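Local structure of transcriptional activator PlcR protein (3U3W) at residues A[19-29]-A[48-56]; A[192-203]-A[218-229]. The protein activates transcription of virulence genes as a DNA-binding quorum-sensing regulator that responds to the signal peptide PapR. All coordinates share one frame; numbering follows the deposited sequence. Where two conformers were deposited one is given.

Contact 1: A[19-29]-A[48-56]; sequences LTQKQLSENIC and ILQGIAAKL. With nucleotides of chain E; nucleotides of chain F.
Lys55 reaches from helix 48-56 to the carbonyls at the C-terminal end of helix 21-25. Its NZ donates to Glu26 O at 2.8 Å, in the carbonyl plane and on a lone pair, and to Leu24 O at 3.2 Å, where it stands above the plane by 58°; a longer bond to Gln23 O is weak. With CG anti to the backbone N (chi1 -163°) and one bend at chi3, the chain passes Leu24, its CD near Leu24 CD1 and O, before the ammonium reaches the carbonyls. Carbonyls at a helix end would favour the positive charge.

Beside this polar grip, Leu24 CD1 meets Leu56 CD2 at 4.0 Å, the two side chains crossing at about a right angle. Ile28 lays CD1 on the backbone of Gly51, 3.5 Å from its C atom, while its CG2 branch meets Ile48. Cys29 CB touches Ile48 CD1.

These helices belong to the helix-turn-helix domain of the XRE type, and the 19-29 segment leads into helix 31-38. The N-terminal end of 19-29 is held to DNA: Gln21 N donates to OP2 of DT2 of chain E (3.0 Å, 166°), and Thr20 OG1 to OP1 of DC1 of chain E. Thr20 and Gln23 form a capping box, in which Thr20 N bonds Gln23 OE1 at 3.2 Å and Gln23 N returns a weak bond to Thr20 OG1. Farther out, Gln21 NE2 bonds Glu38 and a phosphate, and Arg14 holds Leu19 O.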
loop_
_atom_site.group_PDB
_atom_site.type_symbol
_atom_site.label_atom_id
_atom_site.label_comp_id
_atom_site.label_asym_id
_atom_site.label_seq_id
_atom_site.Cartn_x
_atom_site.Cartn_y
_atom_site.Cartn_z
ATOM N N LEU A 19 -9.380 25.530 11.604
ATOM C CA LEU A 19 -8.320 26.530 11.691
ATOM C C LEU A 19 -8.605 27.782 10.862
ATOM O O LEU A 19 -9.260 27.717 9.821
ATOM C CB LEU A 19 -7.010 25.928 11.192
ATOM C CG LEU A 19 -6.275 24.966 12.116
ATOM C CD1 LEU A 19 -7.253 24.056 12.835
ATOM C CD2 LEU A 19 -5.251 24.167 11.320
ATOM N N THR A 20 -8.095 28.918 11.321
ATOM C CA THR A 20 -8.135 30.139 10.525
ATOM C C THR A 20 -6.787 30.307 9.836
ATOM O O THR A 20 -5.840 29.573 10.131
ATOM C CB THR A 20 -8.385 31.380 11.392
ATOM O OG1 THR A 20 -7.301 31.537 12.316
ATOM C CG2 THR A 20 -9.690 31.248 12.157
ATOM N N GLN A 21 -6.700 31.283 8.934
ATOM C CA GLN A 21 -5.466 31.525 8.198
ATOM C C GLN A 21 -4.300 31.792 9.139
ATOM O O GLN A 21 -3.199 31.283 8.932
ATOM C CB GLN A 21 -5.633 32.685 7.212
ATOM C CG GLN A 21 -6.694 32.444 6.153
ATOM C CD GLN A 21 -6.666 33.483 5.043
ATOM O OE1 GLN A 21 -6.194 34.611 5.229
ATOM N NE2 GLN A 21 -7.167 33.101 3.875
ATOM N N LYS A 22 -4.550 32.592 10.172
ATOM C CA LYS A 22 -3.524 32.899 11.160
ATOM C C LYS A 22 -3.006 31.614 11.804
ATOM O O LYS A 22 -1.789 31.403 11.902
ATOM C CB LYS A 22 -4.059 33.864 12.228
ATOM C CG LYS A 22 -3.017 34.276 13.272
ATOM C CD LYS A 22 -1.844 35.023 12.637
ATOM C CE LYS A 22 -0.600 35.017 13.531
ATOM N NZ LYS A 22 0.193 33.747 13.448
ATOM N N GLN A 23 -3.934 30.754 12.223
ATOM C CA GLN A 23 -3.580 29.507 12.893
ATOM C C GLN A 23 -2.746 28.621 11.994
ATOM O O GLN A 23 -1.745 28.036 12.420
ATOM C CB GLN A 23 -4.835 28.754 13.318
ATOM C CG GLN A 23 -5.579 29.409 14.463
ATOM C CD GLN A 23 -6.754 28.578 14.932
ATOM O OE1 GLN A 23 -7.882 28.761 14.467
ATOM N NE2 GLN A 23 -6.496 27.654 15.857
ATOM N N LEU A 24 -3.173 28.528 10.739
ATOM C CA LEU A 24 -2.519 27.681 9.759
ATOM C C LEU A 24 -1.121 28.194 9.459
ATOM O O LEU A 24 -0.178 27.411 9.321
ATOM C CB LEU A 24 -3.364 27.628 8.483
ATOM C CG LEU A 24 -2.844 26.808 7.301
ATOM C CD1 LEU A 24 -2.456 25.403 7.740
ATOM C CD2 LEU A 24 -3.889 26.770 6.200
ATOM N N SER A 25 -0.991 29.516 9.371
ATOM C CA SER A 25 0.271 30.147 8.981
ATOM C C SER A 25 1.393 30.047 10.026
ATOM O O SER A 25 2.560 30.275 9.703
ATOM C CB SER A 25 0.046 31.617 8.571
ATOM O OG SER A 25 -0.301 32.447 9.671
ATOM N N GLU A 26 1.039 29.693 11.262
ATOM C CA GLU A 26 1.988 29.697 12.382
ATOM C C GLU A 26 3.256 28.870 12.159
ATOM O O GLU A 26 3.197 27.677 11.844
ATOM C CB GLU A 26 1.294 29.269 13.678
ATOM C CG GLU A 26 0.454 30.369 14.311
ATOM C CD GLU A 26 -0.649 29.830 15.216
ATOM O OE1 GLU A 26 -1.541 30.620 15.613
ATOM O OE2 GLU A 26 -0.623 28.618 15.527
ATOM N N ASN A 27 4.402 29.520 12.332
ATOM C CA ASN A 27 5.700 28.862 12.211
ATOM C C ASN A 27 6.013 28.438 10.788
ATOM O O ASN A 27 7.067 27.849 10.516
ATOM C CB ASN A 27 5.798 27.664 13.160
ATOM C CG ASN A 27 5.796 28.081 14.619
ATOM O OD1 ASN A 27 6.805 28.569 15.137
ATOM N ND2 ASN A 27 4.656 27.902 15.287
ATOM N N ILE A 28 5.091 28.750 9.880
ATOM C CA ILE A 28 5.249 28.399 8.481
ATOM C C ILE A 28 5.466 29.649 7.627
ATOM O O ILE A 28 6.451 29.751 6.897
ATOM C CB ILE A 28 4.029 27.619 7.977
ATOM C CG1 ILE A 28 3.752 26.425 8.894
ATOM C CG2 ILE A 28 4.253 27.146 6.555
ATOM C CD1 ILE A 28 2.594 25.557 8.444
ATOM N N CYS A 29 4.546 30.600 7.732
ATOM C CA CYS A 29 4.586 31.805 6.900
ATOM C C CYS A 29 3.637 32.848 7.472
ATOM O O CYS A 29 3.005 32.624 8.503
ATOM C CB CYS A 29 4.157 31.471 5.471
ATOM S SG CYS A 29 2.469 30.760 5.381
ATOM N N ILE A 48 6.831 25.938 2.567
ATOM C CA ILE A 48 5.462 26.308 2.926
ATOM C C ILE A 48 4.408 25.221 2.644
ATOM O O ILE A 48 3.510 25.002 3.463
ATOM C CB ILE A 48 5.063 27.651 2.286
ATOM C CG1 ILE A 48 6.037 28.743 2.752
ATOM C CG2 ILE A 48 3.626 28.012 2.635
ATOM C CD1 ILE A 48 5.725 30.141 2.260
ATOM N N LEU A 49 4.526 24.522 1.517
ATOM C CA LEU A 49 3.551 23.479 1.186
ATOM C C LEU A 49 3.669 22.303 2.138
ATOM O O LEU A 49 2.676 21.766 2.621
ATOM C CB LEU A 49 3.761 22.967 -0.231
ATOM C CG LEU A 49 2.630 22.055 -0.702
ATOM C CD1 LEU A 49 1.266 22.761 -0.581
ATOM C CD2 LEU A 49 2.889 21.613 -2.133
ATOM N N GLN A 50 4.908 21.898 2.362
ATOM C CA GLN A 50 5.257 20.834 3.280
ATOM C C GLN A 50 4.659 21.110 4.666
ATOM O O GLN A 50 4.012 20.252 5.263
ATOM C CB GLN A 50 6.785 20.729 3.320
ATOM C CG GLN A 50 7.384 20.474 4.680
ATOM C CD GLN A 50 6.989 19.130 5.206
ATOM O OE1 GLN A 50 6.760 18.196 4.433
ATOM N NE2 GLN A 50 6.880 19.018 6.526
ATOM N N GLY A 51 4.853 22.331 5.146
ATOM C CA GLY A 51 4.249 22.784 6.385
ATOM C C GLY A 51 2.733 22.721 6.390
ATOM O O GLY A 51 2.137 22.144 7.301
ATOM N N ILE A 52 2.097 23.321 5.386
ATOM C CA ILE A 52 0.634 23.299 5.308
ATOM C C ILE A 52 0.087 21.867 5.251
ATOM O O ILE A 52 -0.894 21.545 5.920
ATOM C CB ILE A 52 0.119 24.101 4.101
ATOM C CG1 ILE A 52 0.271 25.596 4.352
ATOM C CG2 ILE A 52 -1.334 23.764 3.786
ATOM C CD1 ILE A 52 0.249 26.401 3.074
ATOM N N ALA A 53 0.731 21.008 4.465
ATOM C CA ALA A 53 0.301 19.619 4.346
ATOM C C ALA A 53 0.414 18.878 5.672
ATOM O O ALA A 53 -0.460 18.098 6.039
ATOM C CB ALA A 53 1.088 18.897 3.256
ATOM N N ALA A 54 1.496 19.128 6.391
ATOM C CA ALA A 54 1.693 18.507 7.688
ATOM C C ALA A 54 0.620 18.925 8.702
ATOM O O ALA A 54 -0.047 18.077 9.310
ATOM C CB ALA A 54 3.088 18.822 8.212
ATOM N N LYS A 55 0.449 20.231 8.879
ATOM C CA LYS A 55 -0.530 20.735 9.835
ATOM C C LYS A 55 -1.956 20.276 9.507
ATOM O O LYS A 55 -2.756 20.020 10.407
ATOM C CB LYS A 55 -0.458 22.267 9.950
ATOM C CG LYS A 55 -1.142 22.804 11.216
ATOM C CD LYS A 55 -0.832 24.274 11.479
ATOM C CE LYS A 55 0.657 24.520 11.677
ATOM N NZ LYS A 55 0.936 25.955 11.996
ATOM N N LEU A 56 -2.268 20.165 8.216
ATOM C CA LEU A 56 -3.603 19.758 7.789
ATOM C C LEU A 56 -3.727 18.235 7.695
ATOM O O LEU A 56 -4.813 17.707 7.459
ATOM C CB LEU A 56 -3.961 20.392 6.446
ATOM C CG LEU A 56 -4.002 21.916 6.322
ATOM C CD1 LEU A 56 -4.190 22.321 4.868
ATOM C CD2 LEU A 56 -5.096 22.501 7.176
ATOM P P DT E 2 -10.333 33.446 8.359
ATOM O OP1 DT E 2 -11.173 32.233 8.212
ATOM O OP2 DT E 2 -8.894 33.330 8.713
ATOM O "O5'" DT E 2 -10.449 34.272 7.004
ATOM C "C5'" DT E 2 -10.031 35.606 6.999
ATOM C "C4'" DT E 2 -10.460 36.275 5.722
ATOM O "O4'" DT E 2 -10.324 37.691 5.960
ATOM C "C3'" DT E 2 -9.552 36.005 4.530
ATOM O "O3'" DT E 2 -10.235 36.409 3.362
ATOM C "C2'" DT E 2 -8.373 36.925 4.833
ATOM C "C1'" DT E 2 -9.103 38.142 5.403
ATOM N N1 DT E 2 -8.330 38.872 6.439
ATOM C C2 DT E 2 -8.232 40.236 6.302
ATOM O O2 DT E 2 -8.754 40.841 5.385
ATOM N N3 DT E 2 -7.502 40.864 7.279
ATOM C C4 DT E 2 -6.876 40.266 8.354
ATOM O O4 DT E 2 -6.241 40.918 9.176
ATOM C C5 DT E 2 -7.014 38.833 8.439
ATOM C C7 DT E 2 -6.368 38.090 9.571
ATOM C C6 DT E 2 -7.728 38.206 7.490
ATOM P P DG F 13 6.475 34.580 4.450
ATOM O OP1 DG F 13 7.217 33.703 5.390
ATOM O OP2 DG F 13 4.999 34.431 4.341
ATOM O "O5'" DG F 13 6.796 36.103 4.798
ATOM C "C5'" DG F 13 8.129 36.596 4.765
ATOM C "C4'" DG F 13 8.154 38.059 5.176
ATOM O "O4'" DG F 13 7.574 38.897 4.142
ATOM C "C3'" DG F 13 7.401 38.407 6.454
ATOM O "O3'" DG F 13 8.170 39.372 7.151
ATOM C "C2'" DG F 13 6.075 38.980 5.962
ATOM C "C1'" DG F 13 6.464 39.623 4.636
ATOM N N9 DG F 13 5.438 39.548 3.598
ATOM C C8 DG F 13 4.678 38.453 3.242
ATOM N N7 DG F 13 3.842 38.675 2.258
ATOM C C5 DG F 13 4.071 40.007 1.935
ATOM C C6 DG F 13 3.464 40.806 0.944
ATOM O O6 DG F 13 2.581 40.483 0.134
ATOM N N1 DG F 13 3.985 42.098 0.957
ATOM C C2 DG F 13 4.969 42.553 1.816
ATOM N N2 DG F 13 5.347 43.835 1.675
ATOM N N3 DG F 13 5.551 41.808 2.749
ATOM C C4 DG F 13 5.049 40.554 2.749
ATOM P P DC E 1 -7.993 35.940 13.305
ATOM O OP1 DC E 1 -7.734 34.667 12.597
ATOM O OP2 DC E 1 -7.161 37.125 12.994
ATOM O "O5'" DC E 1 -9.537 36.363 13.167
ATOM C "C5'" DC E 1 -10.594 35.404 13.026
ATOM C "C4'" DC E 1 -11.192 35.463 11.630
ATOM O "O4'" DC E 1 -11.511 36.843 11.287
ATOM C "C3'" DC E 1 -10.265 34.970 10.519
ATOM O "O3'" DC E 1 -11.035 34.407 9.443
ATOM C "C2'" DC E 1 -9.544 36.259 10.123
ATOM C "C1'" DC E 1 -10.668 37.293 10.236
ATOM N N1 DC E 1 -10.171 38.702 10.494
ATOM C C2 DC E 1 -10.421 39.730 9.558
ATOM O O2 DC E 1 -11.062 39.488 8.525
ATOM N N3 DC E 1 -9.960 40.984 9.808
ATOM C C4 DC E 1 -9.268 41.226 10.926
ATOM N N4 DC E 1 -8.833 42.476 11.127
ATOM C C5 DC E 1 -8.996 40.198 11.883
ATOM C C6 DC E 1 -9.460 38.967 11.632
#

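Contact 2: A[192-203]-A[218-229]; sequences EEFDVKVRYNHA and QVNKAIEISCRI
Ile225 and Arg199 interlock the two helices as knobs into holes. Ile225 sits among Glu192, Asp195, Val196 and Arg199, its CG2 3.6 Å from Val196 CG2 as the two side chains slide past each other in opposite directions. Ala222 lets the backbones close in, with its CA 5.0 Å from that of Val196, and Ala203 CB packs on Val219 CG2 at 3.7 Å.

Arg199, extended from CG to NE, crosses Gln218 with its guanidinium nearly coplanar with the amide (6° apart). Arg199 NH1 donates to Gln218 OE1 at 2.8 Å, and within its own helix Arg199 NE forms a salt bridge with Asp195 OD2 at 3.0 Å; Lys221 CG covers part of one face. A water accepts from Gln218 NE2 and, weakly, from Arg199 NH1. Buried His202 ND1 has no polar partner.

The other end is looser and more exposed: Arg228 grips Glu192 end-on, NH1 to OE2 at 3.0 Å and NH2 to OE1 at 3.2 Å, with the planes 33° apart. Ile229 CD1 lies against Glu192 CB.

On helix 192-208, Lys197 and Asn201 bind the backbone of the bound peptide. The near-antiparallel pairing, at 160°, is consistent with the helical hairpins stacked in tetratricopeptide-type domains.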
loop_
_atom_site.group_PDB
_atom_site.type_symbol
_atom_site.label_atom_id
_atom_site.label_comp_id
_atom_site.label_asym_id
_atom_site.label_seq_id
_atom_site.Cartn_x
_atom_site.Cartn_y
_atom_site.Cartn_z
ATOM N N GLU A 192 5.647 -3.765 -4.795
ATOM C CA GLU A 192 5.857 -5.201 -4.688
ATOM C C GLU A 192 4.639 -6.051 -5.092
ATOM O O GLU A 192 4.800 -7.181 -5.569
ATOM C CB GLU A 192 6.413 -5.563 -3.307
ATOM C CG GLU A 192 7.653 -4.741 -2.956
ATOM C CD GLU A 192 8.630 -5.466 -2.049
ATOM O OE1 GLU A 192 9.444 -6.277 -2.565
ATOM O OE2 GLU A 192 8.596 -5.207 -0.823
ATOM N N GLU A 193 3.434 -5.510 -4.934
ATOM C CA GLU A 193 2.257 -6.169 -5.503
ATOM C C GLU A 193 2.377 -6.353 -7.012
ATOM O O GLU A 193 2.108 -7.440 -7.520
ATOM C CB GLU A 193 0.970 -5.438 -5.164
ATOM C CG GLU A 193 0.323 -5.920 -3.867
ATOM C CD GLU A 193 -0.744 -4.960 -3.364
ATOM O OE1 GLU A 193 -0.741 -3.777 -3.786
ATOM O OE2 GLU A 193 -1.588 -5.393 -2.546
ATOM N N PHE A 194 2.803 -5.308 -7.724
ATOM C CA PHE A 194 2.996 -5.427 -9.167
ATOM C C PHE A 194 4.063 -6.475 -9.531
ATOM O O PHE A 194 3.856 -7.293 -10.419
ATOM C CB PHE A 194 3.313 -4.078 -9.819
ATOM C CG PHE A 194 3.358 -4.140 -11.322
ATOM C CD1 PHE A 194 2.286 -4.659 -12.040
ATOM C CD2 PHE A 194 4.474 -3.693 -12.017
ATOM C CE1 PHE A 194 2.331 -4.725 -13.419
ATOM C CE2 PHE A 194 4.534 -3.757 -13.406
ATOM C CZ PHE A 194 3.469 -4.269 -14.106
ATOM N N ASP A 195 5.188 -6.433 -8.830
ATOM C CA ASP A 195 6.251 -7.423 -8.942
ATOM C C ASP A 195 5.673 -8.837 -8.849
ATOM O O ASP A 195 6.031 -9.719 -9.634
ATOM C CB ASP A 195 7.253 -7.195 -7.800
ATOM C CG ASP A 195 8.645 -7.771 -8.082
ATOM O OD1 ASP A 195 9.565 -6.971 -8.363
ATOM O OD2 ASP A 195 8.835 -9.009 -7.994
ATOM N N VAL A 196 4.780 -9.055 -7.884
ATOM C CA VAL A 196 4.197 -10.371 -7.694
ATOM C C VAL A 196 3.352 -10.737 -8.906
ATOM O O VAL A 196 3.348 -11.884 -9.362
ATOM C CB VAL A 196 3.312 -10.441 -6.420
ATOM C CG1 VAL A 196 2.455 -11.684 -6.427
ATOM C CG2 VAL A 196 4.164 -10.398 -5.173
ATOM N N LYS A 197 2.622 -9.756 -9.421
ATOM C CA LYS A 197 1.750 -10.002 -10.532
ATOM C C LYS A 197 2.562 -10.353 -11.799
ATOM O O LYS A 197 2.234 -11.310 -12.506
ATOM C CB LYS A 197 0.859 -8.786 -10.778
ATOM C CG LYS A 197 0.070 -8.907 -12.063
ATOM C CD LYS A 197 -0.599 -7.604 -12.449
ATOM C CE LYS A 197 -1.801 -7.320 -11.568
ATOM N NZ LYS A 197 -2.511 -6.099 -12.018
ATOM N N VAL A 198 3.603 -9.569 -12.081
ATOM C CA VAL A 198 4.476 -9.838 -13.226
ATOM C C VAL A 198 5.134 -11.207 -13.116
ATOM O O VAL A 198 5.188 -11.943 -14.098
ATOM C CB VAL A 198 5.600 -8.778 -13.407
ATOM C CG1 VAL A 198 6.458 -9.123 -14.630
ATOM C CG2 VAL A 198 5.019 -7.392 -13.545
ATOM N N ARG A 199 5.641 -11.560 -11.936
ATOM C CA ARG A 199 6.247 -12.886 -11.777
ATOM C C ARG A 199 5.249 -14.007 -12.031
ATOM O O ARG A 199 5.600 -15.065 -12.567
ATOM C CB ARG A 199 6.917 -13.061 -10.419
ATOM C CG ARG A 199 8.129 -12.185 -10.241
ATOM C CD ARG A 199 8.923 -12.547 -8.990
ATOM N NE ARG A 199 10.029 -11.605 -8.836
ATOM C CZ ARG A 199 11.221 -11.741 -9.409
ATOM N NH1 ARG A 199 11.495 -12.805 -10.172
ATOM N NH2 ARG A 199 12.145 -10.808 -9.221
ATOM N N TYR A 200 3.994 -13.763 -11.676
ATOM C CA TYR A 200 2.964 -14.769 -11.882
ATOM C C TYR A 200 2.692 -15.004 -13.363
ATOM O O TYR A 200 2.554 -16.153 -13.797
ATOM C CB TYR A 200 1.681 -14.361 -11.195
ATOM C CG TYR A 200 0.512 -15.268 -11.483
ATOM C CD1 TYR A 200 0.427 -16.530 -10.905
ATOM C CD2 TYR A 200 -0.514 -14.858 -12.320
ATOM C CE1 TYR A 200 -0.644 -17.355 -11.153
ATOM C CE2 TYR A 200 -1.606 -15.674 -12.573
ATOM C CZ TYR A 200 -1.668 -16.917 -11.986
ATOM O OH TYR A 200 -2.759 -17.721 -12.227
ATOM N N ASN A 201 2.595 -13.911 -14.119
ATOM C CA ASN A 201 2.277 -13.981 -15.540
ATOM C C ASN A 201 3.462 -14.607 -16.240
ATOM O O ASN A 201 3.308 -15.503 -17.058
ATOM C CB ASN A 201 1.989 -12.585 -16.109
ATOM C CG ASN A 201 0.652 -12.002 -15.636
ATOM O OD1 ASN A 201 -0.315 -12.736 -15.378
ATOM N ND2 ASN A 201 0.591 -10.666 -15.534
ATOM N N HIS A 202 4.649 -14.132 -15.876
ATOM C CA HIS A 202 5.917 -14.693 -16.324
ATOM C C HIS A 202 5.973 -16.200 -16.056
ATOM O O HIS A 202 6.354 -16.972 -16.937
ATOM C CB HIS A 202 7.069 -13.980 -15.612
ATOM C CG HIS A 202 8.420 -14.328 -16.142
ATOM N ND1 HIS A 202 9.587 -13.946 -15.514
ATOM C CD2 HIS A 202 8.794 -15.011 -17.248
ATOM C CE1 HIS A 202 10.622 -14.394 -16.203
ATOM N NE2 HIS A 202 10.168 -15.039 -17.264
ATOM N N ALA A 203 5.579 -16.615 -14.850
ATOM C CA ALA A 203 5.575 -18.036 -14.505
ATOM C C ALA A 203 4.650 -18.811 -15.424
ATOM O O ALA A 203 5.003 -19.894 -15.869
ATOM C CB ALA A 203 5.183 -18.251 -13.079
ATOM N N GLN A 218 9.985 -18.747 -10.321
ATOM C CA GLN A 218 9.239 -17.493 -10.291
ATOM C C GLN A 218 8.044 -17.574 -9.345
ATOM O O GLN A 218 7.782 -16.624 -8.615
ATOM C CB GLN A 218 8.781 -17.095 -11.686
ATOM C CG GLN A 218 9.927 -16.784 -12.620
ATOM C CD GLN A 218 10.589 -15.471 -12.277
ATOM O OE1 GLN A 218 9.996 -14.620 -11.614
ATOM N NE2 GLN A 218 11.828 -15.300 -12.714
ATOM N N VAL A 219 7.338 -18.704 -9.361
ATOM C CA VAL A 219 6.183 -18.919 -8.484
ATOM C C VAL A 219 6.559 -18.813 -7.001
ATOM O O VAL A 219 5.932 -18.063 -6.240
ATOM C CB VAL A 219 5.496 -20.285 -8.738
ATOM C CG1 VAL A 219 4.515 -20.609 -7.620
ATOM C CG2 VAL A 219 4.775 -20.269 -10.044
ATOM N N ASN A 220 7.598 -19.543 -6.602
ATOM C CA ASN A 220 8.051 -19.539 -5.208
ATOM C C ASN A 220 8.599 -18.196 -4.761
ATOM O O ASN A 220 8.391 -17.783 -3.616
ATOM C CB ASN A 220 9.086 -20.634 -4.966
ATOM C CG ASN A 220 8.469 -22.017 -4.941
ATOM O OD1 ASN A 220 7.285 -22.178 -4.635
ATOM N ND2 ASN A 220 9.266 -23.020 -5.270
ATOM N N LYS A 221 9.300 -17.524 -5.665
ATOM C CA LYS A 221 9.751 -16.170 -5.413
ATOM C C LYS A 221 8.531 -15.266 -5.143
ATOM O O LYS A 221 8.514 -14.496 -4.187
ATOM C CB LYS A 221 10.553 -15.644 -6.606
ATOM C CG LYS A 221 11.363 -14.403 -6.310
ATOM C CD LYS A 221 12.842 -14.737 -6.191
ATOM C CE LYS A 221 13.079 -15.913 -5.230
ATOM N NZ LYS A 221 14.488 -15.971 -4.709
ATOM N N ALA A 222 7.500 -15.377 -5.978
ATOM C CA ALA A 222 6.339 -14.511 -5.841
ATOM C C ALA A 222 5.525 -14.832 -4.555
ATOM O O ALA A 222 5.094 -13.929 -3.857
ATOM C CB ALA A 222 5.478 -14.539 -7.113
ATOM N N ILE A 223 5.373 -16.110 -4.232
ATOM C CA ILE A 223 4.785 -16.534 -2.959
ATOM C C ILE A 223 5.532 -15.966 -1.753
ATOM O O ILE A 223 4.907 -15.514 -0.793
ATOM C CB ILE A 223 4.726 -18.081 -2.856
ATOM C CG1 ILE A 223 3.815 -18.635 -3.965
ATOM C CG2 ILE A 223 4.318 -18.531 -1.436
ATOM C CD1 ILE A 223 3.448 -20.120 -3.829
ATOM N N GLU A 224 6.862 -15.983 -1.805
ATOM C CA GLU A 224 7.670 -15.412 -0.730
ATOM C C GLU A 224 7.396 -13.917 -0.580
ATOM O O GLU A 224 7.165 -13.426 0.530
ATOM C CB GLU A 224 9.165 -15.657 -0.969
ATOM C CG GLU A 224 10.088 -14.911 -0.013
ATOM C CD GLU A 224 11.391 -14.457 -0.680
ATOM O OE1 GLU A 224 12.150 -15.324 -1.166
ATOM O OE2 GLU A 224 11.650 -13.229 -0.726
ATOM N N ILE A 225 7.424 -13.196 -1.697
ATOM C CA ILE A 225 7.132 -11.766 -1.679
ATOM C C ILE A 225 5.730 -11.488 -1.139
ATOM O O ILE A 225 5.524 -10.542 -0.389
ATOM C CB ILE A 225 7.270 -11.126 -3.069
ATOM C CG1 ILE A 225 8.709 -11.295 -3.577
ATOM C CG2 ILE A 225 6.888 -9.639 -3.016
ATOM C CD1 ILE A 225 8.888 -10.916 -5.022
ATOM N N SER A 226 4.774 -12.321 -1.525
ATOM C CA SER A 226 3.399 -12.165 -1.078
ATOM C C SER A 226 3.271 -12.321 0.440
ATOM O O SER A 226 2.641 -11.493 1.090
ATOM C CB SER A 226 2.482 -13.161 -1.784
ATOM O OG SER A 226 2.342 -12.818 -3.144
ATOM N N CYS A 227 3.855 -13.379 0.999
ATOM C CA CYS A 227 3.818 -13.575 2.452
ATOM C C CYS A 227 4.517 -12.462 3.250
ATOM O O CYS A 227 4.019 -12.020 4.276
ATOM C CB CYS A 227 4.361 -14.947 2.832
ATOM S SG CYS A 227 3.336 -16.269 2.167
ATOM N N ARG A 228 5.644 -11.988 2.748
ATOM C CA ARG A 228 6.386 -10.926 3.406
ATOM C C ARG A 228 5.621 -9.608 3.438
ATOM O O ARG A 228 5.739 -8.846 4.397
ATOM C CB ARG A 228 7.763 -10.730 2.750
ATOM C CG ARG A 228 8.478 -9.480 3.221
ATOM C CD ARG A 228 9.959 -9.474 2.830
ATOM N NE ARG A 228 10.153 -9.595 1.392
ATOM C CZ ARG A 228 9.932 -8.611 0.529
ATOM N NH1 ARG A 228 9.514 -7.429 0.964
ATOM N NH2 ARG A 228 10.132 -8.807 -0.768
ATOM N N ILE A 229 4.856 -9.321 2.392
ATOM C CA ILE A 229 4.076 -8.076 2.378
ATOM C C ILE A 229 2.617 -8.297 2.814
ATOM O O ILE A 229 1.805 -7.397 2.770
ATOM C CB ILE A 229 4.148 -7.355 1.004
ATOM C CG1 ILE A 229 3.354 -8.098 -0.071
ATOM C CG2 ILE A 229 5.603 -7.181 0.561
ATOM C CD1 ILE A 229 3.401 -7.392 -1.424
HETATM O O HOH W 1 14.123 -13.470 -12.224
#

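The two contacts hold separate elements in separate domains of the chain, their centres about 42 Å apart: contact 1 lies in the DNA-binding domain, contact 2 in the peptide-binding helical domain. Both are partly buried and combine apolar packing with polar links. In contact 1 a steeply crossed pair, 110° between directions, is joined by one lysine bonding to main-chain carbonyls, beside phosphates of the DNA. Contact 2 buries more surface, 694 against 497 Å², between nearly antiparallel helices, and its polar links across the contact run between side chains, one salt bridge and one hydrogen bond from an arginine to a glutamine amide. Each contact also has residues that touch the second subunit.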